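Local coordinates for DUF309 domain-containing protein (Thermus thermophilus, PDB 2CWY) that is of unknown function but forms a small all-helical domain of the DUF309 family, at residues W12-E25 and L39-R53. Numbering follows the deposited sequence.
Sequences WRAGRYYEVHEVLE and LQGVILLAAALHQRR
Leu-39 starts the contact, its CD2 meeting Leu-24 CD2. Val-42 CG1 packs 3.5 Å from Leu-24 CD1. Ile-43 CG1 and CD1 touch Leu-24 CB, while its CG2, anti to the backbone N, sits over one face of the His-21 imidazole, 3.4 Å from the ring centroid. The small Ala-46 lets the backbones approach, its CA 4.9 Å from Tyr-17 CA; its CB touches Tyr-17 O and Val-20 CG1. Leu-49 packs against two aromatic rings, Tyr-17 and Trp-12. Its CB stands almost squarely over the Tyr-17 ring, 3.6 Å from the centroid, a CH-pi contact. Its CD1 meets Tyr-17 CE1 and reaches Trp-12 CZ2 at 3.4 Å. The His-50 ring lies obliquely against Tyr-18, planes 36° apart, and one water joins His-50 ND1 to Tyr-18 N. Arg-53, extended from CG to NE, crosses Tyr-17 at about a right angle, NE 3.6 Å from CE2, its guanidinium plane turned 67° from the tyrosine ring. The Tyr-17 to Leu-24 contacts pair helices 17-30 and 33-53 as a helical hairpin; the axes of 17-25 and 39-53 run nearly antiparallel, at 153°. Trp-12 brings the end of helix 5-13 onto helix 33-53, and Glu-87 of helix 81-92 takes its indole N-H. Helix 59-69 packs on Leu-44 and Leu-45.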
ATOM      1  N   TRP A  12      -4.665   3.809  -8.020  1.00 11.90           N
ATOM      2  CA  TRP A  12      -5.497   3.256  -6.950  1.00 12.11           C
ATOM      3  C   TRP A  12      -6.963   3.657  -7.120  1.00 10.66           C
ATOM      4  O   TRP A  12      -7.863   2.824  -6.968  1.00 10.79           O
ATOM      5  CB  TRP A  12      -4.991   3.746  -5.596  1.00 10.78           C
ATOM      6  CG  TRP A  12      -5.737   3.203  -4.398  1.00 14.67           C
ATOM      7  CD1 TRP A  12      -7.002   3.540  -3.986  1.00 15.69           C
ATOM      8  CD2 TRP A  12      -5.249   2.251  -3.440  1.00 13.39           C
ATOM      9  NE1 TRP A  12      -7.325   2.861  -2.835  1.00 15.08           N
ATOM     10  CE2 TRP A  12      -6.267   2.066  -2.477  1.00 14.73           C
ATOM     11  CE3 TRP A  12      -4.049   1.539  -3.301  1.00 15.50           C
ATOM     12  CZ2 TRP A  12      -6.121   1.199  -1.386  1.00 13.93           C
ATOM     13  CZ3 TRP A  12      -3.906   0.672  -2.209  1.00 13.45           C
ATOM     14  CH2 TRP A  12      -4.937   0.514  -1.271  1.00 16.30           C
ATOM     15  N   ARG A  13      -7.191   4.931  -7.420  1.00 10.62           N
ATOM     16  CA  ARG A  13      -8.549   5.444  -7.621  1.00 12.59           C
ATOM     17  C   ARG A  13      -9.211   4.789  -8.823  1.00 11.67           C
ATOM     18  O   ARG A  13     -10.436   4.612  -8.859  1.00 11.89           O
ATOM     19  CB  ARG A  13      -8.518   6.963  -7.823  1.00 15.50           C
ATOM     20  CG  ARG A  13      -8.328   7.745  -6.542  1.00 21.92           C
ATOM     21  CD  ARG A  13      -8.501   9.224  -6.795  1.00 26.94           C
ATOM     22  NE  ARG A  13      -7.293   9.834  -7.343  1.00 31.80           N
ATOM     23  CZ  ARG A  13      -6.324  10.359  -6.600  1.00 32.08           C
ATOM     24  NH1 ARG A  13      -6.427  10.349  -5.275  1.00 34.12           N
ATOM     25  NH2 ARG A  13      -5.255  10.893  -7.183  1.00 34.09           N
ATOM     26  N   ALA A  14      -8.401   4.436  -9.814  1.00 11.09           N
ATOM     27  CA  ALA A  14      -8.912   3.777 -11.010  1.00 12.80           C
ATOM     28  C   ALA A  14      -9.022   2.256 -10.820  1.00 13.16           C
ATOM     29  O   ALA A  14      -9.329   1.523 -11.768  1.00 13.59           O
ATOM     30  CB  ALA A  14      -8.029   4.101 -12.208  1.00 11.99           C
ATOM     31  N   GLY A  15      -8.767   1.786  -9.601  1.00 12.23           N
ATOM     32  CA  GLY A  15      -8.865   0.360  -9.311  1.00 13.69           C
ATOM     33  C   GLY A  15      -7.770  -0.532  -9.880  1.00 13.25           C
ATOM     34  O   GLY A  15      -7.943  -1.752 -10.006  1.00 11.90           O
ATOM     35  N   ARG A  16      -6.638   0.066 -10.224  1.00 12.22           N
ATOM     36  CA  ARG A  16      -5.511  -0.678 -10.773  1.00 11.28           C
ATOM     37  C   ARG A  16      -4.554  -1.068  -9.650  1.00 10.67           C
ATOM     38  O   ARG A  16      -3.406  -0.633  -9.611  1.00  9.96           O
ATOM     39  CB  ARG A  16      -4.798   0.175 -11.820  1.00 11.66           C
ATOM     40  CG  ARG A  16      -5.690   0.462 -13.033  1.00 18.10           C
ATOM     41  CD  ARG A  16      -5.005   0.031 -14.322  1.00 23.09           C
ATOM     42  NE  ARG A  16      -4.037   1.021 -14.775  1.00 25.44           N
ATOM     43  CZ  ARG A  16      -2.996   0.754 -15.559  1.00 26.41           C
ATOM     44  NH1 ARG A  16      -2.177   1.732 -15.922  1.00 26.00           N
ATOM     45  NH2 ARG A  16      -2.761  -0.492 -15.964  1.00 28.83           N
ATOM     46  N   TYR A  17      -5.052  -1.893  -8.741  1.00  9.71           N
ATOM     47  CA  TYR A  17      -4.284  -2.335  -7.581  1.00 10.03           C
ATOM     48  C   TYR A  17      -3.009  -3.094  -7.898  1.00 11.31           C
ATOM     49  O   TYR A  17      -1.977  -2.873  -7.264  1.00  9.67           O
ATOM     50  CB  TYR A  17      -5.165  -3.186  -6.671  1.00 10.07           C
ATOM     51  CG  TYR A  17      -6.422  -2.478  -6.230  1.00 12.10           C
ATOM     52  CD1 TYR A  17      -6.362  -1.241  -5.567  1.00 13.19           C
ATOM     53  CD2 TYR A  17      -7.676  -3.036  -6.475  1.00 11.78           C
ATOM     54  CE1 TYR A  17      -7.527  -0.585  -5.165  1.00 14.09           C
ATOM     55  CE2 TYR A  17      -8.842  -2.391  -6.081  1.00 12.61           C
ATOM     56  CZ  TYR A  17      -8.764  -1.173  -5.426  1.00 14.80           C
ATOM     57  OH  TYR A  17      -9.933  -0.560  -5.025  1.00 16.70           O
ATOM     58  N   TYR A  18      -3.068  -3.991  -8.874  1.00 12.54           N
ATOM     59  CA  TYR A  18      -1.880  -4.758  -9.222  1.00 15.11           C
ATOM     60  C   TYR A  18      -0.829  -3.822  -9.840  1.00 14.35           C
ATOM     61  O   TYR A  18       0.371  -3.989  -9.633  1.00 12.03           O
ATOM     62  CB  TYR A  18      -2.261  -5.889 -10.187  1.00 17.29           C
ATOM     63  CG  TYR A  18      -1.386  -7.123 -10.062  1.00 20.14           C
ATOM     64  CD1 TYR A  18      -1.727  -8.305 -10.714  1.00 19.88           C
ATOM     65  CD2 TYR A  18      -0.223  -7.107  -9.290  1.00 19.91           C
ATOM     66  CE1 TYR A  18      -0.929  -9.447 -10.606  1.00 23.76           C
ATOM     67  CE2 TYR A  18       0.585  -8.243  -9.173  1.00 22.76           C
ATOM     68  CZ  TYR A  18       0.224  -9.408  -9.833  1.00 22.92           C
ATOM     69  OH  TYR A  18       1.012 -10.536  -9.720  1.00 23.82           O
ATOM     70  N   GLU A  19      -1.287  -2.807 -10.567  1.00 12.67           N
ATOM     71  CA  GLU A  19      -0.373  -1.852 -11.168  1.00 12.02           C
ATOM     72  C   GLU A  19       0.343  -1.047 -10.065  1.00 11.05           C
ATOM     73  O   GLU A  19       1.528  -0.745 -10.178  1.00 10.55           O
ATOM     74  CB  GLU A  19      -1.139  -0.904 -12.086  1.00 17.34           C
ATOM     75  CG  GLU A  19      -0.311  -0.379 -13.228  1.00 22.83           C
ATOM     76  CD  GLU A  19       0.186  -1.500 -14.126  1.00 25.90           C
ATOM     77  OE1 GLU A  19      -0.574  -2.467 -14.352  1.00 30.42           O
ATOM     78  OE2 GLU A  19       1.330  -1.415 -14.612  1.00 29.84           O
ATOM     79  N   VAL A  20      -0.379  -0.698  -9.004  1.00  7.86           N
ATOM     80  CA  VAL A  20       0.223   0.034  -7.897  1.00  8.90           C
ATOM     81  C   VAL A  20       1.371  -0.810  -7.351  1.00 10.41           C
ATOM     82  O   VAL A  20       2.470  -0.311  -7.087  1.00 10.39           O
ATOM     83  CB  VAL A  20      -0.807   0.300  -6.759  1.00  7.93           C
ATOM     84  CG1 VAL A  20      -0.078   0.681  -5.460  1.00  8.36           C
ATOM     85  CG2 VAL A  20      -1.749   1.427  -7.176  1.00  7.88           C
ATOM     86  N   HIS A  21       1.113  -2.102  -7.208  1.00 10.41           N
ATOM     87  CA  HIS A  21       2.109  -3.032  -6.702  1.00 11.42           C
ATOM     88  C   HIS A  21       3.363  -3.057  -7.594  1.00 13.04           C
ATOM     89  O   HIS A  21       4.498  -2.943  -7.112  1.00 13.07           O
ATOM     90  CB  HIS A  21       1.457  -4.420  -6.588  1.00 11.88           C
ATOM     91  CG  HIS A  21       2.316  -5.439  -5.912  1.00 14.59           C
ATOM     92  ND1 HIS A  21       1.792  -6.557  -5.298  1.00 16.11           N
ATOM     93  CD2 HIS A  21       3.658  -5.509  -5.743  1.00 16.01           C
ATOM     94  CE1 HIS A  21       2.776  -7.270  -4.777  1.00 15.72           C
ATOM     95  NE2 HIS A  21       3.918  -6.657  -5.034  1.00 16.15           N
ATOM     96  N   GLU A  22       3.157  -3.192  -8.900  1.00 13.56           N
ATOM     97  CA  GLU A  22       4.254  -3.227  -9.865  1.00 13.05           C
ATOM     98  C   GLU A  22       5.048  -1.922  -9.928  1.00 12.52           C
ATOM     99  O   GLU A  22       6.271  -1.945 -10.039  1.00 12.35           O
ATOM    100  CB  GLU A  22       3.703  -3.541 -11.257  1.00 16.61           C
ATOM    101  CG  GLU A  22       4.766  -3.864 -12.282  1.00 19.95           C
ATOM    102  CD  GLU A  22       4.181  -4.090 -13.653  1.00 21.84           C
ATOM    103  OE1 GLU A  22       3.130  -4.763 -13.747  1.00 21.90           O
ATOM    104  OE2 GLU A  22       4.775  -3.598 -14.637  1.00 23.85           O
ATOM    105  N   VAL A  23       4.357  -0.784  -9.855  1.00  9.16           N
ATOM    106  CA  VAL A  23       5.023   0.511  -9.925  1.00  9.40           C
ATOM    107  C   VAL A  23       5.887   0.809  -8.695  1.00  8.98           C
ATOM    108  O   VAL A  23       6.928   1.454  -8.807  1.00  8.53           O
ATOM    109  CB  VAL A  23       3.979   1.655 -10.154  1.00 11.57           C
ATOM    110  CG1 VAL A  23       4.589   3.024  -9.884  1.00 14.41           C
ATOM    111  CG2 VAL A  23       3.492   1.600 -11.589  1.00 13.30           C
ATOM    112  N   LEU A  24       5.475   0.310  -7.533  1.00  8.27           N
ATOM    113  CA  LEU A  24       6.221   0.557  -6.303  1.00  7.57           C
ATOM    114  C   LEU A  24       7.371  -0.412  -6.031  1.00  8.01           C
ATOM    115  O   LEU A  24       8.248  -0.116  -5.221  1.00  7.32           O
ATOM    116  CB  LEU A  24       5.270   0.560  -5.110  1.00  9.49           C
ATOM    117  CG  LEU A  24       4.208   1.661  -5.090  1.00  9.49           C
ATOM    118  CD1 LEU A  24       3.331   1.455  -3.863  1.00 10.36           C
ATOM    119  CD2 LEU A  24       4.870   3.036  -5.042  1.00  8.13           C
ATOM    120  N   GLU A  25       7.376  -1.563  -6.695  1.00  7.55           N
ATOM    121  CA  GLU A  25       8.447  -2.526  -6.469  1.00  9.04           C
ATOM    122  C   GLU A  25       9.871  -1.978  -6.609  1.00  9.60           C
ATOM    123  O   GLU A  25      10.708  -2.228  -5.740  1.00  7.96           O
ATOM    124  CB  GLU A  25       8.298  -3.744  -7.386  1.00 10.00           C
ATOM    125  CG  GLU A  25       9.322  -4.815  -7.072  1.00  9.18           C
ATOM    126  CD  GLU A  25       9.379  -5.908  -8.123  1.00  9.52           C
ATOM    127  OE1 GLU A  25       8.943  -5.659  -9.264  1.00 10.25           O
ATOM    128  OE2 GLU A  25       9.870  -7.013  -7.806  1.00 11.03           O
ATOM    129  N   LEU A  39       6.773   1.537   1.834  1.00  8.53           N
ATOM    130  CA  LEU A  39       6.533   1.034   0.477  1.00  9.08           C
ATOM    131  C   LEU A  39       5.951  -0.380   0.481  1.00  9.73           C
ATOM    132  O   LEU A  39       4.988  -0.669  -0.241  1.00  9.18           O
ATOM    133  CB  LEU A  39       7.831   1.103  -0.344  1.00  8.88           C
ATOM    134  CG  LEU A  39       8.255   2.548  -0.664  1.00  9.18           C
ATOM    135  CD1 LEU A  39       9.734   2.602  -0.997  1.00  9.50           C
ATOM    136  CD2 LEU A  39       7.414   3.086  -1.826  1.00  8.62           C
ATOM    137  N   GLN A  40       6.503  -1.260   1.310  1.00 10.20           N
ATOM    138  CA  GLN A  40       5.979  -2.612   1.362  1.00 10.32           C
ATOM    139  C   GLN A  40       4.560  -2.640   1.936  1.00  9.29           C
ATOM    140  O   GLN A  40       3.753  -3.455   1.529  1.00  8.01           O
ATOM    141  CB  GLN A  40       6.885  -3.518   2.181  1.00 10.57           C
ATOM    142  CG  GLN A  40       6.620  -4.988   1.881  1.00 14.75           C
ATOM    143  CD  GLN A  40       7.708  -5.882   2.410  1.00 16.84           C
ATOM    144  OE1 GLN A  40       8.088  -5.783   3.575  1.00 16.70           O
ATOM    145  NE2 GLN A  40       8.217  -6.764   1.559  1.00 15.60           N
ATOM    146  N   GLY A  41       4.267  -1.743   2.875  1.00  9.56           N
ATOM    147  CA  GLY A  41       2.939  -1.683   3.461  1.00  9.36           C
ATOM    148  C   GLY A  41       1.904  -1.287   2.418  1.00  9.81           C
ATOM    149  O   GLY A  41       0.838  -1.896   2.328  1.00  8.70           O
ATOM    150  N   VAL A  42       2.210  -0.265   1.628  1.00  8.36           N
ATOM    151  CA  VAL A  42       1.297   0.187   0.574  1.00  8.31           C
ATOM    152  C   VAL A  42       1.139  -0.936  -0.471  1.00  8.15           C
ATOM    153  O   VAL A  42       0.040  -1.189  -0.973  1.00  6.10           O
ATOM    154  CB  VAL A  42       1.832   1.465  -0.120  1.00  8.29           C
ATOM    155  CG1 VAL A  42       0.927   1.849  -1.304  1.00  7.66           C
ATOM    156  CG2 VAL A  42       1.900   2.602   0.878  1.00  8.39           C
ATOM    157  N   ILE A  43       2.247  -1.599  -0.796  1.00  7.95           N
ATOM    158  CA  ILE A  43       2.217  -2.701  -1.743  1.00  7.45           C
ATOM    159  C   ILE A  43       1.277  -3.807  -1.235  1.00  8.06           C
ATOM    160  O   ILE A  43       0.484  -4.358  -2.003  1.00  5.56           O
ATOM    161  CB  ILE A  43       3.642  -3.284  -1.957  1.00  8.25           C
ATOM    162  CG1 ILE A  43       4.431  -2.399  -2.932  1.00  3.41           C
ATOM    163  CG2 ILE A  43       3.556  -4.725  -2.457  1.00  8.42           C
ATOM    164  CD1 ILE A  43       5.896  -2.768  -3.024  1.00  6.19           C
ATOM    165  N   LEU A  44       1.362  -4.120   0.057  1.00  6.07           N
ATOM    166  CA  LEU A  44       0.530  -5.179   0.642  1.00  6.29           C
ATOM    167  C   LEU A  44      -0.951  -4.797   0.717  1.00  6.36           C
ATOM    168  O   LEU A  44      -1.820  -5.664   0.642  1.00  7.15           O
ATOM    169  CB  LEU A  44       1.070  -5.556   2.034  1.00  7.09           C
ATOM    170  CG  LEU A  44       2.425  -6.291   2.023  1.00  9.28           C
ATOM    171  CD1 LEU A  44       3.088  -6.240   3.414  1.00  8.45           C
ATOM    172  CD2 LEU A  44       2.189  -7.735   1.593  1.00 10.90           C
ATOM    173  N   LEU A  45      -1.242  -3.508   0.877  1.00  4.58           N
ATOM    174  CA  LEU A  45      -2.635  -3.060   0.898  1.00  5.26           C
ATOM    175  C   LEU A  45      -3.183  -3.218  -0.524  1.00  7.39           C
ATOM    176  O   LEU A  45      -4.305  -3.703  -0.723  1.00  6.58           O
ATOM    177  CB  LEU A  45      -2.732  -1.592   1.318  1.00  5.14           C
ATOM    178  CG  LEU A  45      -2.272  -1.269   2.742  1.00  6.29           C
ATOM    179  CD1 LEU A  45      -2.502   0.213   3.017  1.00  8.31           C
ATOM    180  CD2 LEU A  45      -3.043  -2.113   3.737  1.00  7.72           C
ATOM    181  N   ALA A  46      -2.394  -2.801  -1.513  1.00  6.64           N
ATOM    182  CA  ALA A  46      -2.828  -2.940  -2.904  1.00  7.66           C
ATOM    183  C   ALA A  46      -3.050  -4.431  -3.200  1.00  8.87           C
ATOM    184  O   ALA A  46      -4.060  -4.820  -3.801  1.00  8.44           O
ATOM    185  CB  ALA A  46      -1.767  -2.351  -3.860  1.00  7.88           C
ATOM    186  N   ALA A  47      -2.106  -5.261  -2.763  1.00  7.54           N
ATOM    187  CA  ALA A  47      -2.190  -6.705  -2.985  1.00  8.02           C
ATOM    188  C   ALA A  47      -3.444  -7.306  -2.355  1.00  8.01           C
ATOM    189  O   ALA A  47      -4.062  -8.208  -2.925  1.00  9.68           O
ATOM    190  CB  ALA A  47      -0.921  -7.392  -2.431  1.00  9.46           C
ATOM    191  N   ALA A  48      -3.815  -6.810  -1.178  1.00  7.79           N
ATOM    192  CA  ALA A  48      -5.003  -7.301  -0.484  1.00  8.27           C
ATOM    193  C   ALA A  48      -6.252  -7.032  -1.316  1.00  9.08           C
ATOM    194  O   ALA A  48      -7.092  -7.911  -1.497  1.00  6.92           O
ATOM    195  CB  ALA A  48      -5.140  -6.617   0.872  1.00  8.98           C
ATOM    196  N   LEU A  49      -6.372  -5.811  -1.830  1.00  8.10           N
ATOM    197  CA  LEU A  49      -7.540  -5.472  -2.626  1.00  8.08           C
ATOM    198  C   LEU A  49      -7.586  -6.234  -3.944  1.00  8.80           C
ATOM    199  O   LEU A  49      -8.673  -6.597  -4.415  1.00  7.34           O
ATOM    200  CB  LEU A  49      -7.591  -3.961  -2.867  1.00  9.53           C
ATOM    201  CG  LEU A  49      -7.713  -3.176  -1.561  1.00 12.28           C
ATOM    202  CD1 LEU A  49      -7.770  -1.688  -1.877  1.00 14.53           C
ATOM    203  CD2 LEU A  49      -8.961  -3.605  -0.802  1.00 14.52           C
ATOM    204  N   HIS A  50      -6.415  -6.484  -4.533  1.00  6.67           N
ATOM    205  CA  HIS A  50      -6.339  -7.238  -5.783  1.00  7.50           C
ATOM    206  C   HIS A  50      -6.822  -8.669  -5.513  1.00  6.55           C
ATOM    207  O   HIS A  50      -7.610  -9.220  -6.281  1.00  8.18           O
ATOM    208  CB  HIS A  50      -4.903  -7.275  -6.306  1.00  8.37           C
ATOM    209  CG  HIS A  50      -4.718  -8.166  -7.499  1.00 11.77           C
ATOM    210  ND1 HIS A  50      -5.312  -7.915  -8.716  1.00 13.48           N
ATOM    211  CD2 HIS A  50      -4.037  -9.325  -7.645  1.00 12.45           C
ATOM    212  CE1 HIS A  50      -5.006  -8.882  -9.563  1.00 13.74           C
ATOM    213  NE2 HIS A  50      -4.234  -9.752  -8.937  1.00 15.59           N
ATOM    214  N   GLN A  51      -6.352  -9.269  -4.422  1.00  7.97           N
ATOM    215  CA  GLN A  51      -6.774 -10.624  -4.091  1.00  8.65           C
ATOM    216  C   GLN A  51      -8.279 -10.702  -3.912  1.00  8.14           C
ATOM    217  O   GLN A  51      -8.912 -11.636  -4.383  1.00  7.18           O
ATOM    218  CB  GLN A  51      -6.089 -11.120  -2.818  1.00 10.49           C
ATOM    219  CG  GLN A  51      -4.620 -11.496  -3.017  1.00 11.07           C
ATOM    220  CD  GLN A  51      -4.434 -12.628  -4.010  1.00 13.52           C
ATOM    221  OE1 GLN A  51      -4.930 -13.733  -3.803  1.00 14.01           O
ATOM    222  NE2 GLN A  51      -3.706 -12.360  -5.091  1.00 12.89           N
ATOM    223  N   ARG A  52      -8.854  -9.713  -3.241  1.00  9.03           N
ATOM    224  CA  ARG A  52     -10.289  -9.736  -3.010  1.00 10.96           C
ATOM    225  C   ARG A  52     -11.095  -9.571  -4.292  1.00 12.74           C
ATOM    226  O   ARG A  52     -12.201 -10.099  -4.407  1.00 13.32           O
ATOM    227  CB  ARG A  52     -10.650  -8.700  -1.937  1.00 11.19           C
ATOM    228  CG  ARG A  52     -10.277  -9.251  -0.546  1.00 12.32           C
ATOM    229  CD  ARG A  52     -11.354 -10.245  -0.070  1.00 14.69           C
ATOM    230  NE  ARG A  52     -12.574  -9.485   0.130  1.00 16.38           N
ATOM    231  CZ  ARG A  52     -12.901  -8.869   1.261  1.00 13.68           C
ATOM    232  NH1 ARG A  52     -14.013  -8.164   1.311  1.00 16.16           N
ATOM    233  NH2 ARG A  52     -12.172  -9.017   2.358  1.00 14.98           N
ATOM    234  N   ARG A  53     -10.530  -8.878  -5.270  1.00 12.49           N
ATOM    235  CA  ARG A  53     -11.206  -8.709  -6.551  1.00 16.80           C
ATOM    236  C   ARG A  53     -11.307 -10.056  -7.258  1.00 15.98           C
ATOM    237  O   ARG A  53     -12.203 -10.280  -8.087  1.00 15.33           O
ATOM    238  CB  ARG A  53     -10.430  -7.742  -7.440  1.00 19.70           C
ATOM    239  CG  ARG A  53     -10.893  -6.312  -7.367  1.00 26.86           C
ATOM    240  CD  ARG A  53     -10.269  -5.549  -8.518  1.00 31.16           C
ATOM    241  NE  ARG A  53     -10.722  -4.168  -8.583  1.00 36.16           N
ATOM    242  CZ  ARG A  53     -10.347  -3.315  -9.528  1.00 36.61           C
ATOM    243  NH1 ARG A  53      -9.515  -3.712 -10.483  1.00 38.18           N
ATOM    244  NH2 ARG A  53     -10.799  -2.067  -9.519  1.00 39.07           N
TER
HETATM  245  O   HOH W   1      -6.015  -5.078  -9.587  1.00 19.02           O